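Local atomic coordinates of putative beta-lactamase-inhibitor-like PepSY-like domain-containing protein (Bacteroides vulgatus ATCC 8482, PDB entry 3ELG), a protein that is of unknown function but has a BLIP-like, PepSY-like fold and is probably exported to the periplasm. Residues K23-T28 with L64-K69; T76-A81 with V96-N101; Y105-E110 with V115-F120. All blocks are in the same frame, centred on the assembly; numbering follows the deposited sequence.

Interaction 1: K23-T28 with L64-K69; sequences KHFSQT and LEIDCK
Phe25, the first residue to leave helical phi/psi after helix 15-24, faces the end of strand 63-67, and its CA stands 10.3 Å from that of Cys68, too far for backbone pairing, so that side chains alone bridge the interval. The Phe25 ring does all of this. Its CG lies anti to the carbonyl carbon (chi1 -61°), on a CB that points toward residues 64-69, and the far end of the ring meets two side chains. CZ touches the CG2 methyl of Ile66 at 3.9 Å, the approach being oblique to the ring. At the neighbouring corner, CE1 lies 4.0 Å from SG of Cys68. That sulfur is 78° off the ring normal, which makes this a sulfur-aromatic contact at the ring edge.

After Phe25, a type I turn is closed by Thr28 N to Phe25 O at 3.1 Å. Next to Cys68 in the chain, an Asx turn forms: Asp67 OD1 accepts from Lys69 N at 3.0 Å, while OD2 forms a salt bridge with Lys69 NZ, which also pairs with Glu54. Both oxygens are met from above the carboxylate plane, OD2 steeply (68°). Leu49, Ile53 and Leu55 add further contacts to the Phe25 ring. All three touching residues are buried and no polar group pairs across the contact, which implies that the turn after helix 15-24 packs on the sheet through Phe25, by hydrophobic burial and dispersion.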
loop_
_atom_site.group_PDB
_atom_site.type_symbol
_atom_site.label_atom_id
_atom_site.label_comp_id
_atom_site.label_asym_id
_atom_site.label_seq_id
_atom_site.Cartn_x
_atom_site.Cartn_y
_atom_site.Cartn_z
ATOM N N LYS A 23 0.793 -10.571 -9.500
ATOM C CA LYS A 23 -0.558 -11.078 -9.342
ATOM C C LYS A 23 -1.559 -9.945 -9.483
ATOM O O LYS A 23 -2.577 -10.067 -10.182
ATOM C CB LYS A 23 -0.716 -11.826 -8.005
ATOM C CG LYS A 23 -2.107 -12.323 -7.733
ATOM C CD LYS A 23 -2.142 -13.203 -6.486
ATOM C CE LYS A 23 -3.522 -13.778 -6.239
ATOM N NZ LYS A 23 -3.574 -14.598 -4.974
ATOM N N HIS A 24 -1.268 -8.833 -8.816
ATOM C CA HIS A 24 -2.254 -7.804 -8.596
ATOM C C HIS A 24 -2.131 -6.551 -9.456
ATOM O O HIS A 24 -3.090 -5.756 -9.523
ATOM C CB HIS A 24 -2.288 -7.410 -7.153
ATOM C CG HIS A 24 -2.755 -8.495 -6.251
ATOM N ND1 HIS A 24 -4.064 -8.944 -6.254
ATOM C CD2 HIS A 24 -2.084 -9.278 -5.378
ATOM C CE1 HIS A 24 -4.171 -9.952 -5.409
ATOM N NE2 HIS A 24 -2.992 -10.158 -4.848
ATOM N N PHE A 25 -0.963 -6.400 -10.089
ATOM C CA PHE A 25 -0.598 -5.249 -10.933
ATOM C C PHE A 25 0.019 -5.683 -12.255
ATOM O O PHE A 25 1.014 -5.127 -12.757
ATOM C CB PHE A 25 0.308 -4.263 -10.133
ATOM C CG PHE A 25 -0.377 -3.711 -8.918
ATOM C CD1 PHE A 25 -1.271 -2.674 -9.028
ATOM C CD2 PHE A 25 -0.208 -4.294 -7.683
ATOM C CE1 PHE A 25 -1.940 -2.201 -7.958
ATOM C CE2 PHE A 25 -0.905 -3.846 -6.566
ATOM C CZ PHE A 25 -1.758 -2.783 -6.692
ATOM N N SER A 26 -0.592 -6.707 -12.854
ATOM C CA SER A 26 -0.064 -7.268 -14.090
ATOM C C SER A 26 -0.262 -6.323 -15.272
ATOM O O SER A 26 0.272 -6.557 -16.339
ATOM C CB SER A 26 -0.724 -8.606 -14.425
ATOM O OG SER A 26 -2.131 -8.448 -14.525
ATOM N N GLN A 27 -1.081 -5.304 -15.074
ATOM C CA GLN A 27 -1.266 -4.278 -16.115
ATOM C C GLN A 27 -0.044 -3.371 -16.273
ATOM O O GLN A 27 0.082 -2.643 -17.235
ATOM C CB GLN A 27 -2.497 -3.404 -15.835
ATOM C CG GLN A 27 -2.259 -2.309 -14.808
ATOM C CD GLN A 27 -2.464 -2.768 -13.371
ATOM O OE1 GLN A 27 -2.526 -3.974 -13.100
ATOM N NE2 GLN A 27 -2.592 -1.806 -12.449
ATOM N N THR A 28 0.879 -3.445 -15.328
ATOM C CA THR A 28 2.067 -2.621 -15.423
ATOM C C THR A 28 3.326 -3.410 -14.982
ATOM O O THR A 28 3.325 -4.647 -14.910
ATOM C CB THR A 28 1.836 -1.254 -14.655
ATOM O OG1 THR A 28 2.929 -0.349 -14.894
ATOM C CG2 THR A 28 1.582 -1.476 -13.134
ATOM N N LEU A 64 2.992 -2.726 2.816
ATOM C CA LEU A 64 2.720 -1.720 3.831
ATOM C C LEU A 64 1.819 -0.596 3.321
ATOM O O LEU A 64 1.021 -0.031 4.060
ATOM C CB LEU A 64 4.023 -1.103 4.360
ATOM C CG LEU A 64 5.045 -2.062 4.950
ATOM C CD1 LEU A 64 6.315 -1.327 5.350
ATOM C CD2 LEU A 64 4.378 -2.778 6.064
ATOM N N GLU A 65 2.005 -0.217 2.063
ATOM C CA GLU A 65 1.221 0.839 1.480
ATOM C C GLU A 65 1.010 0.522 0.033
ATOM O O GLU A 65 1.906 0.042 -0.666
ATOM C CB GLU A 65 1.902 2.188 1.635
ATOM C CG GLU A 65 1.093 3.311 1.056
ATOM C CD GLU A 65 1.820 4.603 1.121
ATOM O OE1 GLU A 65 1.905 5.170 2.235
ATOM O OE2 GLU A 65 2.318 5.046 0.064
ATOM N N ILE A 66 -0.223 0.762 -0.388
ATOM C CA ILE A 66 -0.625 0.601 -1.784
ATOM C C ILE A 66 -1.273 1.898 -2.220
ATOM O O ILE A 66 -2.382 2.226 -1.776
ATOM C CB ILE A 66 -1.593 -0.572 -1.978
ATOM C CG1 ILE A 66 -0.957 -1.882 -1.548
ATOM C CG2 ILE A 66 -2.076 -0.685 -3.438
ATOM C CD1 ILE A 66 -1.941 -3.009 -1.362
ATOM N N ASP A 67 -0.590 2.620 -3.110
ATOM C CA ASP A 67 -1.043 3.945 -3.572
ATOM C C ASP A 67 -1.358 3.935 -5.070
ATOM O O ASP A 67 -0.458 4.000 -5.912
ATOM C CB ASP A 67 -0.024 5.044 -3.221
ATOM C CG ASP A 67 -0.521 6.445 -3.535
ATOM O OD1 ASP A 67 -1.648 6.608 -4.069
ATOM O OD2 ASP A 67 0.226 7.399 -3.185
ATOM N N CYS A 68 -2.648 3.823 -5.366
ATOM C CA CYS A 68 -3.116 3.781 -6.764
ATOM C C CYS A 68 -3.458 5.131 -7.369
ATOM O O CYS A 68 -3.981 5.217 -8.467
ATOM C CB CYS A 68 -4.253 2.816 -6.915
ATOM S SG CYS A 68 -3.735 1.093 -6.513
ATOM N N LYS A 69 -3.072 6.164 -6.637
ATOM C CA LYS A 69 -3.094 7.537 -7.112
ATOM C C LYS A 69 -4.518 8.047 -7.337
ATOM O O LYS A 69 -5.143 8.519 -6.398
ATOM C CB LYS A 69 -2.247 7.655 -8.353
ATOM C CG LYS A 69 -0.782 7.273 -8.090
ATOM C CD LYS A 69 -0.161 8.125 -7.015
ATOM C CE LYS A 69 1.311 7.873 -6.878
ATOM N NZ LYS A 69 1.874 8.513 -5.638
#

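Interaction 2: T76-A81 with V96-N101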
loop_
_atom_site.group_PDB
_atom_site.type_symbol
_atom_site.label_atom_id
_atom_site.label_comp_id
_atom_site.label_asym_id
_atom_site.label_seq_id
_atom_site.Cartn_x
_atom_site.Cartn_y
_atom_site.Cartn_z
ATOM N N THR A 76 -9.242 -6.684 -2.930
ATOM C CA THR A 76 -8.714 -7.818 -2.166
ATOM C C THR A 76 -7.883 -7.383 -0.955
ATOM O O THR A 76 -7.703 -8.109 0.016
ATOM C CB THR A 76 -7.901 -8.769 -3.084
ATOM O OG1 THR A 76 -7.600 -9.973 -2.375
ATOM C CG2 THR A 76 -6.630 -8.092 -3.548
ATOM N N PHE A 77 -7.375 -6.167 -1.040
ATOM C CA PHE A 77 -6.449 -5.633 -0.048
ATOM C C PHE A 77 -7.175 -5.006 1.168
ATOM O O PHE A 77 -6.577 -4.723 2.225
ATOM C CB PHE A 77 -5.554 -4.589 -0.693
ATOM C CG PHE A 77 -4.531 -5.175 -1.695
ATOM C CD1 PHE A 77 -3.572 -6.081 -1.276
ATOM C CD2 PHE A 77 -4.556 -4.783 -3.010
ATOM C CE1 PHE A 77 -2.669 -6.607 -2.182
ATOM C CE2 PHE A 77 -3.627 -5.291 -3.918
ATOM C CZ PHE A 77 -2.685 -6.203 -3.494
ATOM N N ILE A 78 -8.463 -4.774 0.974
ATOM C CA ILE A 78 -9.307 -4.092 1.976
ATOM C C ILE A 78 -9.987 -5.155 2.823
ATOM O O ILE A 78 -10.764 -6.005 2.305
ATOM C CB ILE A 78 -10.327 -3.107 1.325
ATOM C CG1 ILE A 78 -9.588 -2.108 0.439
ATOM C CG2 ILE A 78 -11.093 -2.392 2.424
ATOM C CD1 ILE A 78 -10.502 -1.170 -0.263
ATOM N N PRO A 79 -9.708 -5.180 4.143
ATOM C CA PRO A 79 -10.421 -6.178 4.947
ATOM C C PRO A 79 -11.942 -6.056 4.851
ATOM O O PRO A 79 -12.486 -4.963 4.725
ATOM C CB PRO A 79 -9.940 -5.904 6.375
ATOM C CG PRO A 79 -8.667 -5.253 6.240
ATOM C CD PRO A 79 -8.693 -4.468 4.937
ATOM N N GLN A 80 -12.617 -7.200 4.947
ATOM C CA GLN A 80 -14.081 -7.218 4.768
ATOM C C GLN A 80 -14.829 -6.262 5.725
ATOM O O GLN A 80 -15.759 -5.562 5.347
ATOM C CB GLN A 80 -14.626 -8.655 4.930
ATOM C CG GLN A 80 -16.121 -8.696 4.774
ATOM N N ALA A 81 -14.388 -6.212 6.977
ATOM C CA ALA A 81 -15.060 -5.360 7.970
ATOM C C ALA A 81 -14.937 -3.890 7.538
ATOM O O ALA A 81 -15.829 -3.093 7.750
ATOM C CB ALA A 81 -14.445 -5.565 9.410
ATOM N N VAL A 96 -8.237 5.197 -2.773
ATOM C CA VAL A 96 -7.136 5.283 -3.763
ATOM C C VAL A 96 -5.795 4.905 -3.166
ATOM O O VAL A 96 -4.816 4.662 -3.905
ATOM C CB VAL A 96 -7.050 6.684 -4.447
ATOM C CG1 VAL A 96 -8.384 6.991 -5.212
ATOM C CG2 VAL A 96 -6.640 7.787 -3.473
ATOM N N LYS A 97 -5.762 4.792 -1.836
ATOM C CA LYS A 97 -4.540 4.450 -1.102
ATOM C C LYS A 97 -4.909 3.741 0.190
ATOM O O LYS A 97 -5.850 4.109 0.874
ATOM C CB LYS A 97 -3.682 5.685 -0.832
ATOM C CG LYS A 97 -2.423 5.433 -0.026
ATOM C CD LYS A 97 -1.522 6.649 0.031
ATOM C CE LYS A 97 -2.047 7.708 0.986
ATOM N NZ LYS A 97 -1.139 8.920 1.023
ATOM N N ILE A 98 -4.173 2.682 0.484
ATOM C CA ILE A 98 -4.323 1.995 1.769
ATOM C C ILE A 98 -2.951 1.750 2.352
ATOM O O ILE A 98 -1.997 1.401 1.661
ATOM C CB ILE A 98 -5.145 0.677 1.646
ATOM C CG1 ILE A 98 -5.429 0.016 3.018
ATOM C CG2 ILE A 98 -4.462 -0.333 0.699
ATOM C CD1 ILE A 98 -6.449 -1.125 3.014
ATOM N N GLU A 99 -2.859 2.012 3.649
ATOM C CA GLU A 99 -1.659 1.719 4.441
ATOM C C GLU A 99 -2.027 0.921 5.674
ATOM O O GLU A 99 -3.003 1.210 6.355
ATOM C CB GLU A 99 -0.895 2.978 4.908
ATOM C CG GLU A 99 0.360 2.580 5.718
ATOM C CD GLU A 99 0.920 3.641 6.695
ATOM O OE1 GLU A 99 1.287 4.748 6.252
ATOM O OE2 GLU A 99 1.048 3.333 7.904
ATOM N N ARG A 100 -1.187 -0.049 5.973
ATOM C CA ARG A 100 -1.373 -0.908 7.147
ATOM C C ARG A 100 -0.104 -0.900 7.984
ATOM O O ARG A 100 1.036 -0.837 7.477
ATOM C CB ARG A 100 -1.889 -2.311 6.805
ATOM C CG ARG A 100 -0.903 -3.138 6.133
ATOM C CD ARG A 100 -1.408 -4.546 5.915
ATOM N NE ARG A 100 -0.382 -5.228 5.190
ATOM C CZ ARG A 100 -0.384 -6.488 4.818
ATOM N NH1 ARG A 100 -1.424 -7.268 5.055
ATOM N NH2 ARG A 100 0.666 -6.967 4.189
ATOM N N ASN A 101 -0.334 -0.883 9.277
ATOM C CA ASN A 101 0.753 -0.937 10.205
ATOM C C ASN A 101 0.315 -1.661 11.474
ATOM O O ASN A 101 -0.769 -2.207 11.574
ATOM C CB ASN A 101 1.246 0.478 10.478
ATOM C CG ASN A 101 0.172 1.368 11.031
ATOM O OD1 ASN A 101 -0.443 1.051 12.042
ATOM N ND2 ASN A 101 -0.094 2.482 10.336
#
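Ile98 projects from strand 95-101 toward residues 76-81, the link that leads into helix 80-89, and so joins a helix-bearing connection to the face of the antiparallel sheet in this BLIP-like, PepSY-like fold. The closest CA pair, Ile78 and Ile98, is 7.9 Å apart, a spacing spanned by the Ile98 side chain. From CB, which points at the opposing segment, the Ile98 side chain divides. The CG2 branch sits between the backbone N and the carbonyl carbon and makes no close approach to residues 76-81. CG1 takes the other course, anti to the backbone N (chi1 -174°), and with chi2 also extended at 169° it carries CD1 outward from the strand.

That terminal methyl makes the contact. CD1 meets the carbonyl O of Phe77 and lies 4.2 Å from CG1 of Ile78, whose side chain runs at a slant to that of Ile98. Pro79, at the N-cap position of helix 80-89, adds its CD at 4.5 Å from the same CD1. One methyl therefore meets three consecutive residues as the chain passes from a 3-10 segment to the helix.

The Phe77 ring itself leads away from Ile98, to lie edge-to-face with Trp63 and against His24 of helix 15-24. Ile98 is also flanked within the sheet by Ile66 and Leu107. Farther along the strand, Arg100 reaches Trp63 through a cation-pi contact and gives its NE to Trp63 O. The closest approach between the two segments involves a backbone atom: Phe77 O lies 3.7 Å from Ile98 CD1.

Interaction 3: Y105-E110 with V115-F120; sequences YELTLE and VDFDQF
Leu107 O accepts from Val115 N at 2.7 Å, the shortest polar bond between these strands and nearly straight at 177°. The return bond, Leu107 N to Val115 O, is 2.8 Å, so Leu107 and Val115 form an antiparallel hydrogen-bonded pair. Two residues back on one strand and two on along the other, Tyr105 and Phe117 repeat the arrangement, with Phe117 N to Tyr105 O at 2.9 Å. Tyr105 O also receives a CA-H...O contact from Asp116. Between the two pairs, Glu106 and Asp116 make a non-hydrogen-bonded pair, and the short strand axes run at 163°, close to antiparallel.

On one face the apolar side chains gather. Leu107 CD1 comes within 4.1 Å of Phe117 CD1, the two side chains crossing at about a right angle, and Leu109 CD1 meets Val115 CG2. The Tyr105 ring turns its edge to the backbone carbonyls of Asp118 and Gln119, with CD1 3.6 Å from Asp118 O.

The other face carries Glu106 and Asp116, side by side and pointing the same way. Glu106 CG touches Asp116 OD1 at 3.3 Å; beyond it, Glu106 OE2 stands 4.3 Å from Asp116 OD1. Glu114 adds a third acid, a cluster that would probably raise the affinity of one of them for a proton. Ser127 OG bonds the other Asp116 oxygen, OD2. The alternating hydrogen-bonded and non-hydrogen-bonded pairs mark strands 104-109 and 114-117 as a beta hairpin, here in the antiparallel sheet of the BLIP-like fold, with Ile82 of helix 80-89 packed on its apolar face.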
loop_
_atom_site.group_PDB
_atom_site.type_symbol
_atom_site.label_atom_id
_atom_site.label_comp_id
_atom_site.label_asym_id
_atom_site.label_seq_id
_atom_site.Cartn_x
_atom_site.Cartn_y
_atom_site.Cartn_z
ATOM N N TYR A 105 -5.192 0.281 10.007
ATOM C CA TYR A 105 -5.343 0.620 8.582
ATOM C C TYR A 105 -5.728 2.089 8.380
ATOM O O TYR A 105 -6.433 2.710 9.193
ATOM C CB TYR A 105 -6.401 -0.263 7.958
ATOM C CG TYR A 105 -6.144 -1.739 8.024
ATOM C CD1 TYR A 105 -6.493 -2.486 9.145
ATOM C CD2 TYR A 105 -5.561 -2.389 6.960
ATOM C CE1 TYR A 105 -6.269 -3.846 9.193
ATOM C CE2 TYR A 105 -5.337 -3.736 7.003
ATOM C CZ TYR A 105 -5.668 -4.463 8.127
ATOM O OH TYR A 105 -5.451 -5.819 8.101
ATOM N N GLU A 106 -5.202 2.647 7.307
ATOM C CA GLU A 106 -5.575 4.005 6.935
ATOM C C GLU A 106 -5.934 3.990 5.473
ATOM O O GLU A 106 -5.108 3.586 4.608
ATOM C CB GLU A 106 -4.407 4.951 7.132
ATOM C CG GLU A 106 -3.839 4.941 8.564
ATOM C CD GLU A 106 -2.579 5.814 8.722
ATOM O OE1 GLU A 106 -1.983 6.268 7.718
ATOM O OE2 GLU A 106 -2.198 6.043 9.877
ATOM N N LEU A 107 -7.190 4.296 5.200
ATOM C CA LEU A 107 -7.668 4.379 3.832
ATOM C C LEU A 107 -7.854 5.807 3.401
ATOM O O LEU A 107 -8.533 6.569 4.041
ATOM C CB LEU A 107 -8.987 3.660 3.673
ATOM C CG LEU A 107 -8.973 2.108 3.682
ATOM C CD1 LEU A 107 -8.493 1.448 4.956
ATOM C CD2 LEU A 107 -10.317 1.573 3.251
ATOM N N THR A 108 -7.237 6.158 2.273
ATOM C CA THR A 108 -7.308 7.517 1.761
ATOM C C THR A 108 -8.212 7.581 0.551
ATOM O O THR A 108 -8.099 6.809 -0.412
ATOM C CB THR A 108 -5.939 8.103 1.397
ATOM O OG1 THR A 108 -5.055 7.952 2.501
ATOM C CG2 THR A 108 -6.095 9.593 1.068
ATOM N N LEU A 109 -9.166 8.493 0.626
ATOM C CA LEU A 109 -10.143 8.642 -0.451
ATOM C C LEU A 109 -9.612 9.605 -1.513
ATOM O O LEU A 109 -8.626 10.333 -1.308
ATOM C CB LEU A 109 -11.504 9.143 0.060
ATOM C CG LEU A 109 -12.052 8.323 1.237
ATOM C CD1 LEU A 109 -13.444 8.793 1.690
ATOM C CD2 LEU A 109 -12.098 6.828 0.877
ATOM N N GLU A 110 -10.339 9.614 -2.608
ATOM C CA GLU A 110 -9.968 10.426 -3.767
ATOM C C GLU A 110 -9.888 11.900 -3.387
ATOM O O GLU A 110 -9.109 12.660 -3.963
ATOM C CB GLU A 110 -10.977 10.252 -4.913
ATOM C CG GLU A 110 -12.254 11.044 -4.686
ATOM C CD GLU A 110 -13.185 10.418 -3.653
ATOM O OE1 GLU A 110 -13.669 9.282 -3.901
ATOM O OE2 GLU A 110 -13.422 11.069 -2.601
ATOM N N VAL A 115 -9.386 7.747 6.322
ATOM C CA VAL A 115 -10.251 7.034 7.249
ATOM C C VAL A 115 -9.429 5.982 7.970
ATOM O O VAL A 115 -8.864 5.073 7.346
ATOM C CB VAL A 115 -11.476 6.387 6.519
ATOM C CG1 VAL A 115 -12.491 5.936 7.549
ATOM C CG2 VAL A 115 -12.110 7.362 5.495
ATOM N N ASP A 116 -9.357 6.129 9.297
ATOM C CA ASP A 116 -8.512 5.279 10.157
ATOM C C ASP A 116 -9.284 4.224 10.916
ATOM O O ASP A 116 -10.325 4.503 11.523
ATOM C CB ASP A 116 -7.691 6.115 11.155
ATOM C CG ASP A 116 -6.689 7.026 10.501
ATOM O OD1 ASP A 116 -6.363 6.877 9.281
ATOM O OD2 ASP A 116 -6.210 7.899 11.260
ATOM N N PHE A 117 -8.738 3.018 10.868
ATOM C CA PHE A 117 -9.281 1.811 11.532
ATOM C C PHE A 117 -8.223 1.107 12.391
ATOM O O PHE A 117 -7.023 1.193 12.148
ATOM C CB PHE A 117 -9.772 0.803 10.486
ATOM C CG PHE A 117 -10.811 1.347 9.582
ATOM C CD1 PHE A 117 -10.458 2.085 8.477
ATOM C CD2 PHE A 117 -12.166 1.145 9.864
ATOM C CE1 PHE A 117 -11.431 2.574 7.622
ATOM C CE2 PHE A 117 -13.147 1.695 9.044
ATOM C CZ PHE A 117 -12.767 2.401 7.920
ATOM N N ASP A 118 -8.694 0.405 13.420
ATOM C CA ASP A 118 -7.783 -0.436 14.196
ATOM C C ASP A 118 -7.479 -1.734 13.458
ATOM O O ASP A 118 -7.956 -1.950 12.345
ATOM C CB ASP A 118 -8.287 -0.719 15.623
ATOM C CG ASP A 118 -9.596 -1.426 15.662
ATOM O OD1 ASP A 118 -9.844 -2.249 14.763
ATOM O OD2 ASP A 118 -10.413 -1.177 16.618
ATOM N N GLN A 119 -6.706 -2.599 14.093
ATOM C CA GLN A 119 -6.224 -3.810 13.424
ATOM C C GLN A 119 -7.362 -4.782 13.172
ATOM O O GLN A 119 -7.220 -5.738 12.392
ATOM C CB GLN A 119 -5.124 -4.494 14.237
ATOM C CG GLN A 119 -5.388 -4.544 15.724
ATOM C CD GLN A 119 -4.839 -3.319 16.449
ATOM O OE1 GLN A 119 -5.550 -2.336 16.683
ATOM N NE2 GLN A 119 -3.565 -3.389 16.832
ATOM N N PHE A 120 -8.485 -4.532 13.841
ATOM C CA PHE A 120 -9.670 -5.404 13.727
ATOM C C PHE A 120 -10.679 -4.877 12.748
ATOM O O PHE A 120 -11.734 -5.499 12.478
ATOM C CB PHE A 120 -10.309 -5.628 15.103
ATOM C CG PHE A 120 -9.335 -6.147 16.103
ATOM C CD1 PHE A 120 -8.946 -7.476 16.068
ATOM C CD2 PHE A 120 -8.692 -5.285 16.972
ATOM C CE1 PHE A 120 -7.991 -7.952 16.946
ATOM C CE2 PHE A 120 -7.725 -5.758 17.852
ATOM C CZ PHE A 120 -7.381 -7.090 17.838
#

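The three interactions follow one another along the chain without overlap and all reach the same antiparallel sheet, whose strands are ordered as in the sequence. Interactions 1 and 2 have centres about 12 Å apart and meet directly through adjacent strands 63-67 and 95-101, where Ile66 N probably bonds Ile98 O. Interactions 2 and 3 are closer, with centres about 7 Å apart, and join through strands 95-101 and 104-109, while Pro79 packs on Tyr105. Interactions 1 and 3 lie about 17 Å apart between centres, on opposite sides of the chain's centre. The sheet thus links, through interaction 2, the part that meets the end of helix 15-24 with the part that packs on helix 80-89.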